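Local coordinates for protein nicotinamide-nucleotide adenylyltransferase NadR family / Ribosylnicotinamide kinase (PDB 6GYE) that binds nicotinamide riboside and probably phosphorylates it to nicotinamide mononucleotide, a step on the salvage route to NAD+, at residues Leu227-Tyr232 with Phe278-Pro283; Gly96-Ala101 with Lys133-Ala138; Met294-Val299 with His367-Val372; Ala24-Gly29 with Arg173-His178. One frame throughout, in Å; residues are numbered along the deposited sequence.

Interaction 1 of 4, residues Leu227-Tyr232 with Phe278-Pro283; sequences LKMDDY and FEQLEP
Met229, in the first turn of helix 229-247, reaches across to Gln280 and Leu281 of helix 275-290, and every contact between the two segments is a van der Waals one. The apolar part centres on Leu281. Its CG lies 3.8 Å from Met229 CG, and its CD1 methyl fits between two parts of the other helix, 3.7 Å from Met229 O and also 3.7 Å from Tyr232 CB. Tyr232 takes part through CB alone, because its ring turns away from Leu281. The second group of contacts joins a thioether to a primary amide. Met229 CG is anti to the backbone N (chi1 -179°), which directs the chain toward helix 275-290, and a bend at chi3 (64°) folds the terminal methyl against the amide of Gln280. There CE comes to 3.5 Å from Gln280 NE2, while SD is 3.7 Å from Gln280 CD; the two side chains meet at about a right angle. With Met229 cut back to alanine, the Gln280 amide and the CG side of Leu281 would probably lose their cover, opening a gap between the helices. One hydrogen bond within 227-232 supports the start of the helix: Lys228, at the N-cap position, gives its backbone N to Asp231 OD2 over 2.7 Å, at an oxygen lone pair pointing away from the other carboxylate oxygen. Farther in, Tyr232 and Leu281 both touch Leu273 in the loop between helices 262-272 and 275-290, Tyr232 also packs on Thr265, and Phe278 turns its ring to helix 262-272, so the contact belongs to a three-helix cluster.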
# COMPACT_ATOMS: atom_id res chain seq x y z
N LEU A 227 -4.11 -23.94 24.05
CA LEU A 227 -3.17 -23.00 23.44
C LEU A 227 -2.09 -22.58 24.44
O LEU A 227 -2.37 -22.35 25.62
CB LEU A 227 -3.91 -21.78 22.94
CG LEU A 227 -4.97 -22.05 21.86
CD1 LEU A 227 -5.67 -20.75 21.48
CD2 LEU A 227 -4.34 -22.68 20.64
N LYS A 228 -0.84 -22.56 23.98
CA LYS A 228 0.29 -22.08 24.77
C LYS A 228 0.89 -20.85 24.08
O LYS A 228 0.50 -20.47 22.96
CB LYS A 228 1.37 -23.15 24.93
CG LYS A 228 0.88 -24.53 25.36
CD LYS A 228 0.37 -24.56 26.79
CE LYS A 228 0.17 -26.00 27.25
NZ LYS A 228 1.44 -26.75 27.11
N MET A 229 1.89 -20.26 24.75
CA MET A 229 2.52 -19.04 24.26
C MET A 229 2.90 -19.15 22.79
O MET A 229 2.69 -18.22 22.01
CB MET A 229 3.76 -18.74 25.10
CG MET A 229 4.48 -17.48 24.67
SD MET A 229 5.92 -17.18 25.72
CE MET A 229 6.94 -18.61 25.35
N ASP A 230 3.44 -20.30 22.39
CA ASP A 230 3.98 -20.43 21.05
C ASP A 230 2.87 -20.51 20.01
O ASP A 230 3.05 -20.05 18.88
CB ASP A 230 4.87 -21.66 20.98
CG ASP A 230 5.56 -21.80 19.67
OD1 ASP A 230 6.26 -20.84 19.26
OD2 ASP A 230 5.42 -22.87 19.05
N ASP A 231 1.71 -21.06 20.38
CA ASP A 231 0.56 -21.02 19.50
C ASP A 231 0.14 -19.58 19.22
O ASP A 231 -0.13 -19.22 18.06
CB ASP A 231 -0.59 -21.80 20.12
CG ASP A 231 -0.24 -23.24 20.39
OD1 ASP A 231 0.21 -23.93 19.45
OD2 ASP A 231 -0.40 -23.69 21.55
N TYR A 232 0.09 -18.75 20.27
CA TYR A 232 -0.29 -17.36 20.08
C TYR A 232 0.68 -16.66 19.15
O TYR A 232 0.26 -15.92 18.25
CB TYR A 232 -0.37 -16.64 21.44
CG TYR A 232 -1.65 -16.96 22.18
CD1 TYR A 232 -2.83 -16.28 21.91
CD2 TYR A 232 -1.68 -17.96 23.15
CE1 TYR A 232 -4.01 -16.57 22.57
CE2 TYR A 232 -2.86 -18.27 23.83
CZ TYR A 232 -4.02 -17.57 23.53
OH TYR A 232 -5.19 -17.86 24.19
N PHE A 278 2.77 -13.55 28.30
CA PHE A 278 2.28 -12.39 27.59
C PHE A 278 3.39 -11.38 27.38
O PHE A 278 3.64 -10.93 26.25
CB PHE A 278 1.10 -11.76 28.33
CG PHE A 278 0.53 -10.56 27.65
CD1 PHE A 278 -0.33 -10.71 26.57
CD2 PHE A 278 0.86 -9.28 28.07
CE1 PHE A 278 -0.84 -9.61 25.92
CE2 PHE A 278 0.34 -8.17 27.43
CZ PHE A 278 -0.51 -8.33 26.36
N GLU A 279 4.11 -11.04 28.45
CA GLU A 279 5.18 -10.05 28.32
C GLU A 279 6.24 -10.51 27.34
O GLU A 279 6.87 -9.69 26.67
CB GLU A 279 5.79 -9.74 29.69
CG GLU A 279 5.01 -8.70 30.46
CD GLU A 279 4.80 -7.40 29.66
OE1 GLU A 279 5.80 -6.86 29.12
OE2 GLU A 279 3.65 -6.91 29.57
N GLN A 280 6.42 -11.82 27.20
CA GLN A 280 7.40 -12.30 26.24
C GLN A 280 6.93 -12.14 24.80
O GLN A 280 7.76 -12.08 23.89
CB GLN A 280 7.73 -13.76 26.51
CG GLN A 280 9.05 -14.15 25.94
CD GLN A 280 9.27 -15.62 25.98
OE1 GLN A 280 9.21 -16.25 27.05
NE2 GLN A 280 9.47 -16.21 24.79
N LEU A 281 5.61 -12.09 24.57
CA LEU A 281 5.09 -11.86 23.22
C LEU A 281 4.95 -10.38 22.87
O LEU A 281 4.75 -10.07 21.70
CB LEU A 281 3.73 -12.54 23.03
CG LEU A 281 3.78 -14.06 23.05
CD1 LEU A 281 2.39 -14.66 22.97
CD2 LEU A 281 4.64 -14.51 21.90
N GLU A 282 5.04 -9.49 23.86
CA GLU A 282 4.78 -8.07 23.62
C GLU A 282 5.59 -7.48 22.47
O GLU A 282 5.00 -6.75 21.66
CB GLU A 282 5.04 -7.29 24.93
CG GLU A 282 3.80 -7.06 25.78
CD GLU A 282 2.78 -6.12 25.13
OE1 GLU A 282 2.14 -6.53 24.13
OE2 GLU A 282 2.64 -4.98 25.62
N PRO A 283 6.90 -7.73 22.33
CA PRO A 283 7.61 -7.17 21.17
C PRO A 283 7.01 -7.59 19.83
O PRO A 283 6.85 -6.75 18.94
CB PRO A 283 9.04 -7.69 21.35
CG PRO A 283 9.17 -7.90 22.82
CD PRO A 283 7.83 -8.41 23.25

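Interaction 2 of 4, residues Gly96-Ala101 with Lys133-Ala138; sequences GWDEWA and KKRFPA
Ala101 and Arg135 mark the closest backbone approach, their CA atoms 7.0 Å apart, where helix 95-110 faces an irregular segment that follows helix 126-133. Nearly all of the contact is made by Arg135, whose chain runs extended from CG to NE (chi2 168°) and lies across the helix surface. Its aliphatic part comes first: CD rests 3.8 Å from the methyl CB of Ala101. Next, NE donates to Asp98 OD1 over 2.8 Å in a salt bridge with an N-H...O angle of 145°. The donor stands above the carboxylate plane, 42° out of it, so this is a single tilted bond and not a flat two-pronged pairing; NH2 is farther from the same oxygen, at 3.5 Å. Beyond NE, one face of the guanidinium lies against Trp97, whose CB is 3.2 Å from NH2 and 3.4 Å from CZ. NH1 forms a salt bridge with Glu131 of helix 126-133, giving the cation two acidic partners. A leucine in place of Arg135 would probably leave Asp98 without its cation here, reduce Glu131 to Lys134 as partner, and uncover Trp97 CB. Trp97 meets Tyr128 edge to face. Helix 95-110 links strands 80-86 and 118-123, and helix 126-133 links 118-123 to 142-147; the contact therefore joins two successive beta-alpha-beta crossovers of a Rossmann-like parallel sheet with strand order 3-2-1-4-5, as in nucleotidylyltransferases.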
# COMPACT_ATOMS: atom_id res chain seq x y z
N GLY A 96 21.62 25.85 -8.59
CA GLY A 96 21.14 24.49 -8.48
C GLY A 96 20.98 23.84 -9.83
O GLY A 96 21.04 22.61 -9.92
N TRP A 97 20.81 24.63 -10.90
CA TRP A 97 20.62 24.06 -12.23
C TRP A 97 21.89 23.39 -12.72
O TRP A 97 21.83 22.34 -13.37
CB TRP A 97 20.15 25.12 -13.23
CG TRP A 97 18.69 25.47 -13.15
CD1 TRP A 97 18.13 26.67 -12.81
CD2 TRP A 97 17.59 24.58 -13.42
NE1 TRP A 97 16.76 26.59 -12.86
CE2 TRP A 97 16.40 25.32 -13.23
CE3 TRP A 97 17.50 23.24 -13.80
CZ2 TRP A 97 15.14 24.76 -13.40
CZ3 TRP A 97 16.25 22.68 -13.97
CH2 TRP A 97 15.09 23.44 -13.78
N ASP A 98 23.05 24.00 -12.45
CA ASP A 98 24.32 23.40 -12.84
C ASP A 98 24.52 22.08 -12.12
O ASP A 98 24.71 21.03 -12.75
CB ASP A 98 25.46 24.36 -12.52
CG ASP A 98 25.45 25.59 -13.39
OD1 ASP A 98 25.15 25.45 -14.59
OD2 ASP A 98 25.75 26.69 -12.88
N GLU A 99 24.45 22.12 -10.79
CA GLU A 99 24.60 20.91 -9.98
C GLU A 99 23.54 19.87 -10.34
O GLU A 99 23.83 18.67 -10.41
CB GLU A 99 24.54 21.28 -8.50
CG GLU A 99 24.51 20.09 -7.55
CD GLU A 99 25.86 19.46 -7.34
OE1 GLU A 99 26.87 20.06 -7.79
OE2 GLU A 99 25.91 18.37 -6.73
N TRP A 100 22.30 20.31 -10.56
CA TRP A 100 21.25 19.38 -10.95
C TRP A 100 21.63 18.64 -12.23
O TRP A 100 21.58 17.40 -12.28
CB TRP A 100 19.92 20.13 -11.12
CG TRP A 100 18.77 19.28 -11.54
CD1 TRP A 100 17.92 18.57 -10.73
CD2 TRP A 100 18.31 19.06 -12.88
NE1 TRP A 100 16.98 17.91 -11.48
CE2 TRP A 100 17.21 18.19 -12.81
CE3 TRP A 100 18.75 19.50 -14.13
CZ2 TRP A 100 16.52 17.76 -13.94
CZ3 TRP A 100 18.07 19.07 -15.26
CH2 TRP A 100 16.97 18.21 -15.15
N ALA A 101 22.06 19.38 -13.25
CA ALA A 101 22.45 18.75 -14.51
C ALA A 101 23.66 17.84 -14.33
O ALA A 101 23.75 16.78 -14.96
CB ALA A 101 22.74 19.81 -15.57
N LYS A 133 18.96 22.43 -22.22
CA LYS A 133 19.60 22.68 -23.51
C LYS A 133 20.88 23.50 -23.38
O LYS A 133 21.78 23.39 -24.23
CB LYS A 133 18.63 23.37 -24.47
CG LYS A 133 17.81 22.41 -25.32
CD LYS A 133 16.46 22.99 -25.73
CE LYS A 133 16.62 24.27 -26.51
NZ LYS A 133 15.29 24.88 -26.81
N LYS A 134 20.98 24.37 -22.37
CA LYS A 134 22.20 25.14 -22.16
C LYS A 134 23.35 24.34 -21.55
O LYS A 134 24.48 24.82 -21.54
CB LYS A 134 21.92 26.36 -21.26
CG LYS A 134 20.88 27.32 -21.81
CD LYS A 134 20.71 28.53 -20.90
CE LYS A 134 20.37 28.09 -19.48
NZ LYS A 134 20.26 29.24 -18.53
N ARG A 135 23.10 23.13 -21.05
CA ARG A 135 24.08 22.43 -20.22
C ARG A 135 24.45 21.05 -20.77
O ARG A 135 24.89 20.19 -20.01
CB ARG A 135 23.58 22.30 -18.78
CG ARG A 135 23.51 23.63 -18.03
CD ARG A 135 22.75 23.48 -16.73
NE ARG A 135 22.76 24.69 -15.91
CZ ARG A 135 21.95 25.73 -16.10
NH1 ARG A 135 21.07 25.72 -17.09
NH2 ARG A 135 22.02 26.77 -15.30
N PHE A 136 24.29 20.83 -22.08
CA PHE A 136 24.78 19.60 -22.68
C PHE A 136 26.30 19.53 -22.55
O PHE A 136 26.99 20.46 -23.00
CB PHE A 136 24.38 19.53 -24.15
CG PHE A 136 22.90 19.40 -24.38
CD1 PHE A 136 22.08 18.86 -23.40
CD2 PHE A 136 22.34 19.79 -25.58
CE1 PHE A 136 20.73 18.73 -23.61
CE2 PHE A 136 20.99 19.66 -25.80
CZ PHE A 136 20.18 19.13 -24.82
N PRO A 137 26.85 18.47 -21.98
CA PRO A 137 28.30 18.37 -21.84
C PRO A 137 28.96 17.86 -23.12
O PRO A 137 28.34 17.25 -23.98
CB PRO A 137 28.49 17.37 -20.70
CG PRO A 137 27.19 16.62 -20.58
CD PRO A 137 26.17 17.25 -21.51
N ALA A 138 30.26 18.15 -23.21
CA ALA A 138 31.09 17.69 -24.33
C ALA A 138 31.67 16.33 -23.96
O ALA A 138 32.84 16.19 -23.61
CB ALA A 138 32.18 18.71 -24.64

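Interaction 3 of 4, residues Met294-Val299 with His367-Val372; sequences MDLILV and HEYTGV
Leu296 and Tyr369 pack a strand of the P-loop NTPase-type sheet against the last turn of helix 358-370. Strand 296-300 is an inner strand of the parallel sheet, flanked by strands 181-187 and 340-342, and the shortest CA separation across the contact, 6.6 Å, is that between Leu296 and Tyr369. The tight part centres on a CH-pi contact. Leu296 CD1 stands 3.6 Å from the centroid of the Tyr369 ring and only 7° off the ring normal, so the methyl sits over the middle of the face and not at its rim. Leu296 CB already points toward the helix; with CG anti to the backbone N (chi1 169°) and the further turn at chi2, CD1 comes over the ring. Deeper in, Leu296 also touches Val183 and Val341 of the two flanking strands. Asp295 adds its backbone to the close-packed part: Asp295 O approaches Tyr369 CD2 obliquely, at 3.5 Å, without a hydrogen bond. The carboxylate of Asp295 turns to a different partner, its OD2 accepting from Val182 N. Tyr369 OH has a weak hydrogen bond to Asp338 O. No hydrogen bond spans the two segments. The loose, solvent side is that of the helix end, where Glu368 and Gly371 are exposed. Gly371 leaves the helix with positive phi (94°), and a side chain there would press on the carbonyl oxygen of Thr370. Beside it an ST turn closes the helix end: Val372 N donates to Thr370 OG1 over 3.3 Å, and that hydroxyl is also hydrogen-bonded to Val366 O.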
# COMPACT_ATOMS: atom_id res chain seq x y z
N MET A 294 -5.40 0.35 9.17
CA MET A 294 -6.85 0.16 9.20
C MET A 294 -7.56 1.48 8.99
O MET A 294 -7.20 2.50 9.59
CB MET A 294 -7.28 -0.48 10.52
CG MET A 294 -6.79 -1.92 10.63
SD MET A 294 -7.11 -2.66 12.22
CE MET A 294 -5.96 -1.77 13.26
N ASP A 295 -8.57 1.47 8.12
CA ASP A 295 -9.37 2.66 7.89
C ASP A 295 -10.66 2.63 8.68
O ASP A 295 -11.15 3.68 9.10
CB ASP A 295 -9.70 2.83 6.40
CG ASP A 295 -8.46 2.98 5.55
OD1 ASP A 295 -7.86 4.08 5.54
OD2 ASP A 295 -8.05 1.99 4.90
N LEU A 296 -11.19 1.44 8.94
CA LEU A 296 -12.45 1.27 9.63
C LEU A 296 -12.36 -0.01 10.43
O LEU A 296 -11.95 -1.04 9.89
CB LEU A 296 -13.62 1.20 8.65
CG LEU A 296 -14.94 0.77 9.30
CD1 LEU A 296 -15.38 1.82 10.32
CD2 LEU A 296 -16.03 0.50 8.26
N ILE A 297 -12.74 0.05 11.71
CA ILE A 297 -12.74 -1.09 12.61
C ILE A 297 -14.17 -1.33 13.08
O ILE A 297 -14.74 -0.50 13.81
CB ILE A 297 -11.79 -0.86 13.80
CG1 ILE A 297 -10.35 -0.72 13.30
CG2 ILE A 297 -11.90 -2.00 14.82
CD1 ILE A 297 -9.39 -0.09 14.33
N LEU A 298 -14.75 -2.45 12.68
CA LEU A 298 -16.10 -2.83 13.07
C LEU A 298 -16.04 -3.78 14.26
O LEU A 298 -15.47 -4.87 14.16
CB LEU A 298 -16.82 -3.51 11.90
CG LEU A 298 -17.09 -2.59 10.71
CD1 LEU A 298 -17.59 -3.36 9.53
CD2 LEU A 298 -18.08 -1.51 11.09
N VAL A 299 -16.64 -3.38 15.38
CA VAL A 299 -16.62 -4.18 16.60
C VAL A 299 -18.01 -4.76 16.81
O VAL A 299 -18.99 -4.02 16.86
CB VAL A 299 -16.19 -3.34 17.82
CG1 VAL A 299 -16.35 -4.14 19.10
CG2 VAL A 299 -14.75 -2.86 17.65
N HIS A 367 -19.86 2.41 3.68
CA HIS A 367 -20.13 3.52 2.78
C HIS A 367 -19.51 4.83 3.28
O HIS A 367 -18.80 5.50 2.53
CB HIS A 367 -21.64 3.71 2.59
CG HIS A 367 -21.97 4.95 1.83
ND1 HIS A 367 -21.63 5.12 0.50
CD2 HIS A 367 -22.55 6.11 2.22
CE1 HIS A 367 -21.99 6.32 0.11
NE2 HIS A 367 -22.56 6.94 1.13
N GLU A 368 -19.75 5.18 4.54
CA GLU A 368 -19.22 6.45 5.06
C GLU A 368 -17.69 6.48 5.08
O GLU A 368 -17.10 7.54 4.89
CB GLU A 368 -19.77 6.74 6.45
CG GLU A 368 -21.29 6.84 6.55
CD GLU A 368 -21.86 8.05 5.80
OE1 GLU A 368 -21.14 9.07 5.63
OE2 GLU A 368 -23.04 8.00 5.39
N TYR A 369 -17.03 5.35 5.31
CA TYR A 369 -15.58 5.39 5.50
C TYR A 369 -14.79 5.10 4.23
O TYR A 369 -13.58 5.37 4.20
CB TYR A 369 -15.14 4.40 6.58
CG TYR A 369 -15.31 4.89 8.00
CD1 TYR A 369 -16.56 4.93 8.61
CD2 TYR A 369 -14.20 5.28 8.75
CE1 TYR A 369 -16.70 5.38 9.92
CE2 TYR A 369 -14.33 5.73 10.06
CZ TYR A 369 -15.58 5.78 10.64
OH TYR A 369 -15.69 6.23 11.95
N THR A 370 -15.41 4.55 3.18
CA THR A 370 -14.70 4.27 1.95
C THR A 370 -15.24 4.98 0.73
O THR A 370 -14.54 5.03 -0.29
CB THR A 370 -14.70 2.77 1.63
OG1 THR A 370 -16.01 2.38 1.18
CG2 THR A 370 -14.27 1.93 2.86
N GLY A 371 -16.48 5.43 0.75
CA GLY A 371 -17.04 6.13 -0.39
C GLY A 371 -17.81 5.24 -1.33
O GLY A 371 -18.43 5.75 -2.27
N VAL A 372 -17.80 3.92 -1.12
CA VAL A 372 -18.41 3.02 -2.09
C VAL A 372 -19.92 3.16 -2.04
O VAL A 372 -20.52 3.36 -0.97
CB VAL A 372 -17.96 1.57 -1.82
CG1 VAL A 372 -18.50 1.07 -0.49
CG2 VAL A 372 -18.42 0.69 -2.93

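Interaction 4 of 4, residues Ala24-Gly29 with Arg173-His178; sequences APLHTG and RVFRRH. With NNR (Nicotinamide riboside), chain I; SO4 (sulfate ion), chain D.
Phe175 meets Pro25 and Leu26 with one face of its ring, in a buried contact whose side-chain part is apolar and which no hydrogen bond crosses. With CG anti to the carbonyl carbon (chi1 -74°), its CB and CG lie beside Pro25 CB, the former at 3.9 Å. One rim continues along the cis proline, with CD2 3.6 Å from Pro25 CB and CE2 4.0 Å from Pro25 CA. The other edge runs along Leu26: CD1 lies near its N and CB, and CE1 comes to 3.6 Å from Leu26 CB. At the tip, CZ is 3.9 Å from Leu26 N, and that nitrogen lies over the ring centre, so the ring covers the backbone between the two residues. Phe175 also meets Tyr69 edge to face. Just beyond Leu26, residues 27-30 read HTGH, consistent with the HIGH-type motif of nucleotidylyltransferases; His27, at the N-cap, accepts from Gly29 N through ND1. After Phe175 the chain turns polar. Arg177 belongs to the nicotinamide riboside pocket, its NH1 bonded to Asn248 OD1, although its closest approach to the ribose is too short to be relied on. Arg177 NE makes a weak bond to sulfate O2 and His178 ND1 weak ones to O3 and O4, its distance to O3 being 3.4 Å; Lys65 and Tyr69 bind the same ion, probably from the crystallisation liquor. The chemistry thus divides sharply: an aromatic ring packed on the loop at Pro25 and Leu26 holds one side of 173-178, while its continuation offers basic groups consistent with an anion site beside the riboside.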
# COMPACT_ATOMS: atom_id res chain seq x y z
N ALA A 24 4.38 8.93 -7.99
CA ALA A 24 3.71 8.83 -6.69
C ALA A 24 2.20 8.91 -6.89
O ALA A 24 1.55 9.86 -6.44
CB ALA A 24 4.19 9.95 -5.76
N PRO A 25 1.59 7.89 -7.53
CA PRO A 25 2.15 6.63 -8.00
C PRO A 25 2.43 6.55 -9.49
O PRO A 25 1.99 7.40 -10.24
CB PRO A 25 1.04 5.64 -7.66
CG PRO A 25 -0.20 6.45 -8.01
CD PRO A 25 0.12 7.89 -7.67
N LEU A 26 3.18 5.52 -9.89
CA LEU A 26 3.20 5.09 -11.28
C LEU A 26 1.80 4.66 -11.71
O LEU A 26 1.11 3.95 -10.97
CB LEU A 26 4.18 3.93 -11.43
CG LEU A 26 4.27 3.19 -12.77
CD1 LEU A 26 4.88 4.09 -13.82
CD2 LEU A 26 5.13 1.94 -12.59
N HIS A 27 1.36 5.09 -12.90
CA HIS A 27 0.05 4.68 -13.40
C HIS A 27 0.13 4.44 -14.90
O HIS A 27 1.18 4.61 -15.52
CB HIS A 27 -1.05 5.69 -13.03
CG HIS A 27 -0.83 7.06 -13.58
ND1 HIS A 27 -1.00 7.37 -14.92
CD2 HIS A 27 -0.48 8.22 -12.97
CE1 HIS A 27 -0.75 8.65 -15.11
NE2 HIS A 27 -0.44 9.19 -13.94
N THR A 28 -1.00 4.02 -15.49
CA THR A 28 -0.96 3.56 -16.87
C THR A 28 -0.66 4.69 -17.85
O THR A 28 -0.15 4.41 -18.94
CB THR A 28 -2.28 2.86 -17.26
OG1 THR A 28 -3.37 3.69 -16.96
CG2 THR A 28 -2.47 1.59 -16.47
N GLY A 29 -0.95 5.95 -17.48
CA GLY A 29 -0.52 7.06 -18.33
C GLY A 29 0.99 7.10 -18.51
O GLY A 29 1.48 7.20 -19.64
N ARG A 173 0.30 -2.05 -10.18
CA ARG A 173 -0.05 -3.01 -9.13
C ARG A 173 0.89 -2.95 -7.92
O ARG A 173 0.43 -3.10 -6.78
CB ARG A 173 -0.08 -4.43 -9.71
CG ARG A 173 -1.28 -4.63 -10.63
CD ARG A 173 -1.31 -6.02 -11.24
NE ARG A 173 -2.31 -6.10 -12.30
CZ ARG A 173 -3.60 -6.38 -12.09
NH1 ARG A 173 -4.05 -6.62 -10.86
NH2 ARG A 173 -4.45 -6.43 -13.12
N VAL A 174 2.17 -2.66 -8.14
CA VAL A 174 3.11 -2.55 -7.02
C VAL A 174 2.70 -1.44 -6.06
O VAL A 174 3.01 -1.50 -4.86
CB VAL A 174 4.54 -2.33 -7.56
CG1 VAL A 174 5.53 -2.28 -6.41
CG2 VAL A 174 4.90 -3.47 -8.51
N PHE A 175 2.01 -0.42 -6.54
CA PHE A 175 1.61 0.68 -5.68
C PHE A 175 0.26 0.46 -5.01
O PHE A 175 -0.13 1.27 -4.17
CB PHE A 175 1.55 2.00 -6.47
CG PHE A 175 2.91 2.58 -6.81
CD1 PHE A 175 3.65 2.08 -7.87
CD2 PHE A 175 3.45 3.60 -6.03
CE1 PHE A 175 4.91 2.59 -8.16
CE2 PHE A 175 4.71 4.12 -6.32
CZ PHE A 175 5.44 3.63 -7.38
N ARG A 176 -0.46 -0.63 -5.34
CA ARG A 176 -1.88 -0.71 -4.96
C ARG A 176 -2.07 -0.91 -3.46
O ARG A 176 -3.03 -0.40 -2.88
CB ARG A 176 -2.59 -1.79 -5.76
CG ARG A 176 -2.92 -1.30 -7.17
CD ARG A 176 -3.65 -2.34 -8.02
NE ARG A 176 -3.75 -1.92 -9.41
CZ ARG A 176 -4.51 -2.52 -10.32
NH1 ARG A 176 -5.26 -3.58 -10.00
NH2 ARG A 176 -4.52 -2.09 -11.58
N ARG A 177 -1.18 -1.67 -2.82
CA ARG A 177 -1.31 -1.93 -1.39
C ARG A 177 -1.34 -0.63 -0.60
O ARG A 177 -2.17 -0.46 0.31
CB ARG A 177 -0.16 -2.83 -0.92
CG ARG A 177 0.15 -2.73 0.56
CD ARG A 177 1.27 -3.67 0.94
NE ARG A 177 2.61 -3.13 0.74
CZ ARG A 177 3.39 -3.41 -0.30
NH1 ARG A 177 2.97 -4.23 -1.27
NH2 ARG A 177 4.61 -2.86 -0.38
N HIS A 178 -0.48 0.32 -0.97
CA HIS A 178 -0.39 1.60 -0.27
C HIS A 178 -1.72 2.34 -0.28
O HIS A 178 -2.08 3.01 0.70
CB HIS A 178 0.70 2.46 -0.88
CG HIS A 178 0.85 3.80 -0.24
ND1 HIS A 178 1.60 4.00 0.90
CD2 HIS A 178 0.33 5.01 -0.57
CE1 HIS A 178 1.55 5.28 1.24
NE2 HIS A 178 0.78 5.91 0.37
O2R NNR I . 1.18 -6.75 3.40
C2R NNR I . 0.99 -5.39 3.83
C3R NNR I . 2.20 -4.51 3.54
O3R NNR I . 3.27 -5.22 2.90
C4R NNR I . 2.66 -3.97 4.88
C5R NNR I . 2.61 -2.44 4.91
O5R NNR I . 3.02 -1.98 6.20
O4R NNR I . 1.80 -4.50 5.89
C1R NNR I . 0.80 -5.35 5.34
N1 NNR I . -0.53 -4.83 5.65
C2 NNR I . -1.24 -5.37 6.65
C6 NNR I . -1.02 -3.80 4.94
C5 NNR I . -2.28 -3.28 5.22
C4 NNR I . -3.03 -3.83 6.24
C3 NNR I . -2.50 -4.89 6.97
C7 NNR I . -3.29 -5.51 8.09
O7 NNR I . -3.05 -6.66 8.42
N7 NNR I . -4.23 -4.78 8.69
S SO4 D . 3.39 0.69 1.53
O1 SO4 D . 3.43 0.51 0.09
O2 SO4 D . 4.09 -0.43 2.16
O3 SO4 D . 4.05 1.93 1.92
O4 SO4 D . 2.00 0.76 1.98

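From the N terminus, interaction 4 opens at 24-29 and closes at 173-178, enclosing four of the first sheet's five strands; it ties the loop into helix 28-40 to the segment entering helix 176-179, just before strand 181-187 of the second sheet. Interaction 2 is nested inside that loop and joins two of its crossover connections. Interactions 1 and 3 follow in series, and no two contacts cross. Interaction 1 ties helices 229-247 and 275-290; strand 296-300 follows directly, and interaction 3 fastens it to helix 358-370 near the C terminus. Interactions 3 and 4 come within about 7 Å at their nearest atoms, while interactions 1 and 2 lie on opposite sides of the chain's centre.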